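Local coordinates for protein bottromycin amidohydrolase (Streptomyces purpureus, PDB 6I5S) that probably hydrolyses an amide bond in a thiazoline-bearing intermediate, as the two-zinc gatekeeper amidohydrolase of bottromycin biosynthesis, at residues V208-Q213 / V234-R239; E228-F233 / R334-E339. One frame throughout, in Å; residues are numbered along the deposited sequence.

How the interactions relate
Each contact has one segment that gives a histidine to the same zinc of the binuclear site, and along the chain their segments alternate. Interaction 1 supplies His210 and interaction 2 supplies His229; the two imidazoles bind the same metal together with waters 1 and 2, and their planes meet at about 80°. The centres of the contacts lie about 13 Å apart. Gly209 O and Glu228 N, 3.0 Å apart and probably hydrogen-bonded, tie the backbones of the two ligand-bearing segments 208-213 and 228-233. Tyr231 reaches back from interaction 2, its OH 3.3 Å from Asn236 OD1. Interaction 1 thus flanks the metal pocket, while interaction 2 backs the His229 turn against helix 316-338.

Interaction 1: V208-Q213 / V234-R239; sequences VGHVPQ and VPNVFR. With ZN (zinc ion), chain B.
Two loops beside a binuclear zinc site, probably on a (beta/alpha)8 barrel as in other amidohydrolases, meet in a sparse, partly buried polar contact: segment 208-213, after helix 190-203, carries the zinc ligand His210, and segment 234-239 leads toward helix 245-254. His210 NE2 binds the zinc at 2.2 Å, alongside two waters and ligands that include His229. Its ND1 is hydrogen-bonded to Asp186, a second-shell carboxylate that, with the zinc bond, holds the ring's orientation. Asn236 ND2 comes only to 4.0 Å from His210 ND1, the amide turned 80° against the imidazole, and gives a weak hydrogen bond to the same Asp186; that carboxylate therefore joins the two loops. Asn236 CG stands anti to the backbone N (chi1 179°), putting the amide beside the carbonyl carbon, where OD1 accepts from Phe238 N at 3.1 Å in an Asx turn opening the 3-10 segment 237-239. Farther from the metal, Gln213 and Arg239 extend toward each other. A bend at chi3 (55°) turns the guanidinium of Arg239 aside, and its NH1 forms a salt bridge with Asp187. Arg239 NE makes the direct link between the loops, a weak, bent hydrogen bond of 3.0 Å to Gln213 OE1.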
ATOM      1  N   VAL A 208       8.225  -6.490 -10.726  1.00 24.89           N
ATOM      2  CA  VAL A 208       7.147  -5.534 -10.616  1.00 23.69           C
ATOM      3  C   VAL A 208       7.687  -4.179 -11.060  1.00 27.32           C
ATOM      4  O   VAL A 208       8.869  -4.021 -11.321  1.00 26.75           O
ATOM      5  CB  VAL A 208       6.564  -5.446  -9.187  1.00 26.28           C
ATOM      6  CG1 VAL A 208       5.966  -6.758  -8.779  1.00 28.79           C
ATOM      7  CG2 VAL A 208       7.627  -5.002  -8.173  1.00 24.60           C
ATOM      8  N   GLY A 209       6.812  -3.175 -11.102  1.00 27.90           N
ATOM      9  CA  GLY A 209       7.252  -1.806 -11.271  1.00 28.49           C
ATOM     10  C   GLY A 209       6.657  -1.122 -12.496  1.00 25.76           C
ATOM     11  O   GLY A 209       5.471  -1.320 -12.840  1.00 28.04           O
ATOM     12  N   HIS A 210       7.439  -0.229 -13.088  1.00 27.59           N
ATOM     13  CA  HIS A 210       7.005   0.588 -14.201  1.00 28.27           C
ATOM     14  C   HIS A 210       7.207  -0.146 -15.505  1.00 30.41           C
ATOM     15  O   HIS A 210       8.289  -0.660 -15.740  1.00 28.75           O
ATOM     16  CB  HIS A 210       7.809   1.894 -14.280  1.00 30.12           C
ATOM     17  CG  HIS A 210       7.646   2.792 -13.085  1.00 29.74           C
ATOM     18  ND1 HIS A 210       8.117   4.090 -13.082  1.00 34.31           N
ATOM     19  CD2 HIS A 210       7.080   2.586 -11.870  1.00 30.28           C
ATOM     20  CE1 HIS A 210       7.835   4.645 -11.904  1.00 39.63           C
ATOM     21  NE2 HIS A 210       7.211   3.753 -11.160  1.00 32.51           N
ATOM     22  N   VAL A 211       6.210  -0.117 -16.399  1.00 29.87           N
ATOM     23  CA  VAL A 211       6.438  -0.672 -17.735  1.00 29.46           C
ATOM     24  C   VAL A 211       7.537   0.159 -18.374  1.00 27.34           C
ATOM     25  O   VAL A 211       7.359   1.367 -18.541  1.00 30.11           O
ATOM     26  CB  VAL A 211       5.175  -0.651 -18.622  1.00 30.98           C
ATOM     27  CG1 VAL A 211       5.475  -1.079 -20.073  1.00 30.39           C
ATOM     28  CG2 VAL A 211       4.064  -1.527 -17.991  1.00 33.98           C
ATOM     29  N   PRO A 212       8.672  -0.413 -18.754  1.00 30.87           N
ATOM     30  CA  PRO A 212       9.739   0.431 -19.312  1.00 28.86           C
ATOM     31  C   PRO A 212       9.350   1.004 -20.651  1.00 27.12           C
ATOM     32  O   PRO A 212       8.617   0.400 -21.428  1.00 30.77           O
ATOM     33  CB  PRO A 212      10.917  -0.529 -19.438  1.00 30.57           C
ATOM     34  CG  PRO A 212      10.610  -1.611 -18.429  1.00 30.24           C
ATOM     35  CD  PRO A 212       9.150  -1.790 -18.490  1.00 29.79           C
ATOM     36  N   GLN A 213       9.828   2.220 -20.897  1.00 31.79           N
ATOM     37  CA  GLN A 213       9.491   2.922 -22.130  1.00 34.58           C
ATOM     38  C   GLN A 213       9.855   2.109 -23.362  1.00 34.87           C
ATOM     39  O   GLN A 213       9.142   2.175 -24.384  1.00 35.50           O
ATOM     40  CB  GLN A 213      10.216   4.261 -22.168  1.00 35.25           C
ATOM     41  CG  GLN A 213       9.649   5.289 -21.227  1.00 66.83           C
ATOM     42  CD  GLN A 213       9.812   6.708 -21.734  1.00 87.53           C
ATOM     43  OE1 GLN A 213       9.087   7.593 -21.288  1.00 93.93           O
ATOM     44  NE2 GLN A 213      10.762   6.937 -22.662  1.00 91.92           N
ATOM     45  N   VAL A 234      -0.924   4.575 -19.935  1.00 31.70           N
ATOM     46  CA  VAL A 234      -0.651   5.993 -20.127  1.00 33.71           C
ATOM     47  C   VAL A 234       0.830   6.207 -19.899  1.00 33.85           C
ATOM     48  O   VAL A 234       1.479   5.395 -19.236  1.00 34.84           O
ATOM     49  CB  VAL A 234      -1.492   6.865 -19.159  1.00 37.44           C
ATOM     50  CG1 VAL A 234      -2.928   6.573 -19.372  1.00 42.07           C
ATOM     51  CG2 VAL A 234      -1.119   6.601 -17.753  1.00 32.46           C
ATOM     52  N   PRO A 235       1.381   7.290 -20.407  1.00 35.98           N
ATOM     53  CA  PRO A 235       2.800   7.545 -20.223  1.00 34.58           C
ATOM     54  C   PRO A 235       3.107   8.056 -18.823  1.00 35.49           C
ATOM     55  O   PRO A 235       2.285   8.682 -18.157  1.00 36.73           O
ATOM     56  CB  PRO A 235       3.101   8.618 -21.278  1.00 38.41           C
ATOM     57  CG  PRO A 235       1.858   9.267 -21.512  1.00 49.75           C
ATOM     58  CD  PRO A 235       0.738   8.321 -21.246  1.00 43.48           C
ATOM     59  N   ASN A 236       4.330   7.793 -18.388  1.00 35.57           N
ATOM     60  CA  ASN A 236       4.837   8.406 -17.169  1.00 34.37           C
ATOM     61  C   ASN A 236       5.171   9.863 -17.483  1.00 33.87           C
ATOM     62  O   ASN A 236       6.309  10.202 -17.864  1.00 32.82           O
ATOM     63  CB  ASN A 236       6.066   7.654 -16.636  1.00 34.24           C
ATOM     64  CG  ASN A 236       6.608   8.290 -15.395  1.00 36.76           C
ATOM     65  OD1 ASN A 236       6.091   9.324 -14.914  1.00 34.50           O
ATOM     66  ND2 ASN A 236       7.644   7.686 -14.841  1.00 38.25           N
ATOM     67  N   VAL A 237       4.150  10.720 -17.421  1.00 33.78           N
ATOM     68  CA  VAL A 237       4.332  12.125 -17.770  1.00 37.70           C
ATOM     69  C   VAL A 237       5.220  12.858 -16.780  1.00 30.27           C
ATOM     70  O   VAL A 237       5.703  13.955 -17.072  1.00 37.46           O
ATOM     71  CB  VAL A 237       2.959  12.831 -17.883  1.00 35.01           C
ATOM     72  CG1 VAL A 237       2.146  12.219 -19.017  1.00 40.78           C
ATOM     73  CG2 VAL A 237       2.177  12.781 -16.591  1.00 38.13           C
ATOM     74  N   PHE A 238       5.532  12.247 -15.630  1.00 34.09           N
ATOM     75  CA  PHE A 238       6.387  12.940 -14.670  1.00 35.33           C
ATOM     76  C   PHE A 238       7.840  12.925 -15.109  1.00 41.67           C
ATOM     77  O   PHE A 238       8.632  13.689 -14.555  1.00 43.23           O
ATOM     78  CB  PHE A 238       6.157  12.363 -13.262  1.00 40.05           C
ATOM     79  CG  PHE A 238       4.719  12.403 -12.885  1.00 37.66           C
ATOM     80  CD1 PHE A 238       4.098  13.621 -12.564  1.00 41.66           C
ATOM     81  CD2 PHE A 238       3.933  11.276 -12.964  1.00 37.17           C
ATOM     82  CE1 PHE A 238       2.738  13.682 -12.299  1.00 45.18           C
ATOM     83  CE2 PHE A 238       2.571  11.346 -12.679  1.00 34.40           C
ATOM     84  CZ  PHE A 238       1.976  12.547 -12.364  1.00 41.00           C
ATOM     85  N   ARG A 239       8.145  12.194 -16.190  1.00 36.66           N
ATOM     86  CA  ARG A 239       9.447  12.296 -16.860  1.00 36.97           C
ATOM     87  C   ARG A 239       9.549  13.523 -17.740  1.00 38.35           C
ATOM     88  O   ARG A 239      10.646  13.815 -18.216  1.00 50.75           O
ATOM     89  CB  ARG A 239       9.732  11.074 -17.728  1.00 43.71           C
ATOM     90  CG  ARG A 239       9.896   9.776 -16.923  1.00 44.67           C
ATOM     91  CD  ARG A 239       9.708   8.551 -17.781  1.00 44.19           C
ATOM     92  NE  ARG A 239      10.596   8.556 -18.932  1.00 60.81           N
ATOM     93  CZ  ARG A 239      11.894   8.306 -18.871  1.00 54.72           C
ATOM     94  NH1 ARG A 239      12.476   8.044 -17.708  1.00 58.81           N
ATOM     95  NH2 ARG A 239      12.616   8.334 -19.980  1.00 56.35           N
TER
HETATM   96 ZN    ZN B 501       6.625   4.558  -9.250  0.61 35.03          ZN
HETATM   97  O   HOH W   1       8.182   6.006  -8.985  1.00 60.36           O
HETATM   98  O   HOH W   2       6.256   5.668  -7.344  1.00 39.82           O

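Interaction 2: E228-F233 / R334-E339. With ZN (zinc ion), chain B.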
ATOM      1  N   GLU A 228       2.584  -0.841 -12.162  1.00 24.76           N
ATOM      2  CA  GLU A 228       2.193   0.223 -11.252  1.00 26.07           C
ATOM      3  C   GLU A 228       1.813   1.498 -12.012  1.00 25.64           C
ATOM      4  O   GLU A 228       2.392   1.835 -13.056  1.00 28.18           O
ATOM      5  CB  GLU A 228       3.324   0.558 -10.263  1.00 36.34           C
ATOM      6  CG  GLU A 228       4.027  -0.698  -9.648  1.00 42.79           C
ATOM      7  CD  GLU A 228       3.059  -1.504  -8.849  1.00 37.42           C
ATOM      8  OE1 GLU A 228       2.463  -0.902  -7.927  1.00 37.72           O
ATOM      9  OE2 GLU A 228       2.866  -2.704  -9.141  1.00 34.26           O
ATOM     10  N   HIS A 229       0.894   2.227 -11.409  1.00 26.34           N
ATOM     11  CA  HIS A 229       0.533   3.607 -11.765  1.00 26.12           C
ATOM     12  C   HIS A 229      -0.195   3.717 -13.092  1.00 25.34           C
ATOM     13  O   HIS A 229      -0.417   4.848 -13.563  1.00 25.54           O
ATOM     14  CB  HIS A 229       1.770   4.525 -11.829  1.00 26.03           C
ATOM     15  CG  HIS A 229       2.729   4.391 -10.699  1.00 29.87           C
ATOM     16  ND1 HIS A 229       2.383   4.596  -9.380  1.00 29.92           N
ATOM     17  CD2 HIS A 229       4.069   4.119 -10.698  1.00 33.29           C
ATOM     18  CE1 HIS A 229       3.452   4.419  -8.617  1.00 32.28           C
ATOM     19  NE2 HIS A 229       4.482   4.143  -9.392  1.00 28.21           N
ATOM     20  N   LEU A 230      -0.630   2.606 -13.690  1.00 28.45           N
ATOM     21  CA  LEU A 230      -1.167   2.563 -15.055  1.00 29.45           C
ATOM     22  C   LEU A 230      -0.131   2.957 -16.114  1.00 29.71           C
ATOM     23  O   LEU A 230      -0.488   3.118 -17.291  1.00 29.77           O
ATOM     24  CB  LEU A 230      -2.442   3.441 -15.176  1.00 24.22           C
ATOM     25  CG  LEU A 230      -3.606   3.034 -14.272  1.00 26.72           C
ATOM     26  CD1 LEU A 230      -4.779   4.003 -14.468  1.00 31.15           C
ATOM     27  CD2 LEU A 230      -4.037   1.618 -14.589  1.00 30.06           C
ATOM     28  N   TYR A 231       1.163   3.065 -15.769  1.00 28.21           N
ATOM     29  CA  TYR A 231       2.120   3.385 -16.806  1.00 30.55           C
ATOM     30  C   TYR A 231       2.117   2.251 -17.813  1.00 32.55           C
ATOM     31  O   TYR A 231       1.868   1.089 -17.465  1.00 32.55           O
ATOM     32  CB  TYR A 231       3.510   3.610 -16.257  1.00 29.41           C
ATOM     33  CG  TYR A 231       3.645   4.797 -15.324  1.00 32.92           C
ATOM     34  CD1 TYR A 231       2.747   5.849 -15.336  1.00 34.36           C
ATOM     35  CD2 TYR A 231       4.673   4.854 -14.403  1.00 30.91           C
ATOM     36  CE1 TYR A 231       2.908   6.899 -14.457  1.00 30.74           C
ATOM     37  CE2 TYR A 231       4.831   5.892 -13.557  1.00 32.54           C
ATOM     38  CZ  TYR A 231       3.963   6.922 -13.593  1.00 40.99           C
ATOM     39  OH  TYR A 231       4.122   7.971 -12.687  1.00 40.89           O
ATOM     40  N   GLY A 232       2.314   2.610 -19.067  1.00 31.03           N
ATOM     41  CA  GLY A 232       2.095   1.647 -20.143  1.00 32.19           C
ATOM     42  C   GLY A 232       0.757   1.844 -20.818  1.00 30.28           C
ATOM     43  O   GLY A 232       0.670   1.951 -22.033  1.00 32.06           O
ATOM     44  N   PHE A 233      -0.312   1.879 -20.024  1.00 30.67           N
ATOM     45  CA  PHE A 233      -1.604   2.328 -20.553  1.00 35.63           C
ATOM     46  C   PHE A 233      -1.589   3.832 -20.807  1.00 34.37           C
ATOM     47  O   PHE A 233      -2.217   4.326 -21.758  1.00 39.32           O
ATOM     48  CB  PHE A 233      -2.725   1.966 -19.578  1.00 34.69           C
ATOM     49  CG  PHE A 233      -2.898   0.473 -19.381  1.00 35.17           C
ATOM     50  CD1 PHE A 233      -3.554  -0.290 -20.350  1.00 39.34           C
ATOM     51  CD2 PHE A 233      -2.342  -0.155 -18.295  1.00 40.94           C
ATOM     52  CE1 PHE A 233      -3.669  -1.658 -20.196  1.00 38.37           C
ATOM     53  CE2 PHE A 233      -2.454  -1.517 -18.126  1.00 37.95           C
ATOM     54  CZ  PHE A 233      -3.140  -2.266 -19.082  1.00 33.34           C
ATOM     55  N   ARG A 334     -11.310   0.955 -13.549  1.00 32.30           N
ATOM     56  CA  ARG A 334     -12.552   0.173 -13.486  1.00 32.61           C
ATOM     57  C   ARG A 334     -12.727  -0.675 -14.730  1.00 33.85           C
ATOM     58  O   ARG A 334     -13.113  -1.851 -14.656  1.00 36.18           O
ATOM     59  CB  ARG A 334     -13.786   1.062 -13.313  1.00 38.36           C
ATOM     60  CG  ARG A 334     -15.105   0.217 -13.264  1.00 52.37           C
ATOM     61  CD  ARG A 334     -16.341   1.041 -13.058  1.00 77.11           C
ATOM     62  NE  ARG A 334     -16.524   2.043 -14.101  1.00104.41           N
ATOM     63  CZ  ARG A 334     -17.630   2.758 -14.265  1.00121.58           C
ATOM     64  NH1 ARG A 334     -18.676   2.570 -13.465  1.00127.30           N
ATOM     65  NH2 ARG A 334     -17.691   3.656 -15.236  1.00129.03           N
ATOM     66  N   ALA A 335     -12.432  -0.102 -15.891  1.00 31.20           N
ATOM     67  CA  ALA A 335     -12.612  -0.834 -17.134  1.00 30.54           C
ATOM     68  C   ALA A 335     -11.660  -2.023 -17.205  1.00 31.96           C
ATOM     69  O   ALA A 335     -12.021  -3.096 -17.713  1.00 34.77           O
ATOM     70  CB  ALA A 335     -12.386   0.110 -18.329  1.00 35.33           C
ATOM     71  N   LEU A 336     -10.447  -1.852 -16.682  1.00 34.16           N
ATOM     72  CA  LEU A 336      -9.507  -2.968 -16.598  1.00 29.06           C
ATOM     73  C   LEU A 336     -10.057  -4.097 -15.719  1.00 28.87           C
ATOM     74  O   LEU A 336      -9.990  -5.284 -16.084  1.00 35.03           O
ATOM     75  CB  LEU A 336      -8.162  -2.445 -16.079  1.00 27.64           C
ATOM     76  CG  LEU A 336      -7.275  -1.727 -17.086  1.00 31.69           C
ATOM     77  CD1 LEU A 336      -6.125  -0.954 -16.405  1.00 31.15           C
ATOM     78  CD2 LEU A 336      -6.718  -2.753 -18.061  1.00 35.34           C
ATOM     79  N   ALA A 337     -10.619  -3.741 -14.551  1.00 33.44           N
ATOM     80  CA  ALA A 337     -11.211  -4.748 -13.679  1.00 32.82           C
ATOM     81  C   ALA A 337     -12.336  -5.489 -14.386  1.00 41.40           C
ATOM     82  O   ALA A 337     -12.441  -6.717 -14.299  1.00 38.02           O
ATOM     83  CB  ALA A 337     -11.712  -4.096 -12.410  1.00 34.95           C
ATOM     84  N   GLU A 338     -13.155  -4.762 -15.148  1.00 35.99           N
ATOM     85  CA  GLU A 338     -14.239  -5.397 -15.894  1.00 42.37           C
ATOM     86  C   GLU A 338     -13.716  -6.311 -16.986  1.00 39.79           C
ATOM     87  O   GLU A 338     -14.389  -7.275 -17.351  1.00 42.57           O
ATOM     88  CB  GLU A 338     -15.172  -4.332 -16.488  1.00 49.61           C
ATOM     89  CG  GLU A 338     -16.131  -3.738 -15.457  1.00 67.09           C
ATOM     90  CD  GLU A 338     -16.764  -2.424 -15.902  1.00 86.79           C
ATOM     91  OE1 GLU A 338     -16.550  -2.010 -17.061  1.00 94.44           O
ATOM     92  OE2 GLU A 338     -17.469  -1.799 -15.078  1.00 88.51           O
ATOM     93  N   GLU A 339     -12.516  -6.058 -17.508  1.00 40.02           N
ATOM     94  CA  GLU A 339     -11.908  -6.996 -18.469  1.00 39.30           C
ATOM     95  C   GLU A 339     -11.202  -8.161 -17.781  1.00 38.32           C
ATOM     96  O   GLU A 339     -10.686  -9.037 -18.470  1.00 45.68           O
ATOM     97  CB  GLU A 339     -10.907  -6.284 -19.386  1.00 50.46           C
ATOM     98  CG  GLU A 339     -11.510  -5.239 -20.292  1.00 67.14           C
ATOM     99  CD  GLU A 339     -12.354  -5.843 -21.371  1.00 64.04           C
ATOM    100  OE1 GLU A 339     -12.146  -7.035 -21.698  1.00 69.35           O
ATOM    101  OE2 GLU A 339     -13.220  -5.127 -21.900  1.00 71.42           O
TER
HETATM  102 ZN    ZN B 501       6.625   4.558  -9.250  0.61 35.03          ZN
HETATM  103  O   HOH W   1       8.182   6.006  -8.985  1.00 60.36           O
HETATM  104  O   HOH W   2       6.256   5.668  -7.344  1.00 39.82           O
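Leu336, on the last turn of helix 316-338, packs against Leu230 and Phe233 on the far side of the turn that carries the zinc ligand His229. The tight part of this buried contact is small and wholly apolar. Leu336 uses both methyls: CD1 lies 3.8 Å from Leu230 CD2, while CD2 is 3.8 Å from Phe233 CZ. CD1 also sits over one face of the Phe233 ring, 4.2 Å from its centroid and 15° off the normal, a CH-pi contact offset toward the rim. The Leu230 and Leu336 side chains run antiparallel alongside one another. With its CG anti to the carbonyl carbon (chi1 -60°), Leu230 places CD2 against the helix side chain; it also touches Val269. Were Leu336 shortened to an alanine, one face of the Phe233 ring would probably lose its methyl cover and Leu230 CD2 its partner. The loose, solvent side is the helix end, where Glu338 and Glu339 are exposed and the partly exposed Arg334 is poorly ordered; none touches segment 228-233. Within the type I' turn from Glu228 to Tyr231, His229 and Leu230 are central: Leu230 faces the helix, while His229 NE2 lies 2.2 Å from zinc and its ND1 is hydrogen-bonded to Thr272. With methyl and aromatic groups alone meeting at the helix, shape and dispersion, rather than charge, join helix 316-338 to the back of the metal-binding turn.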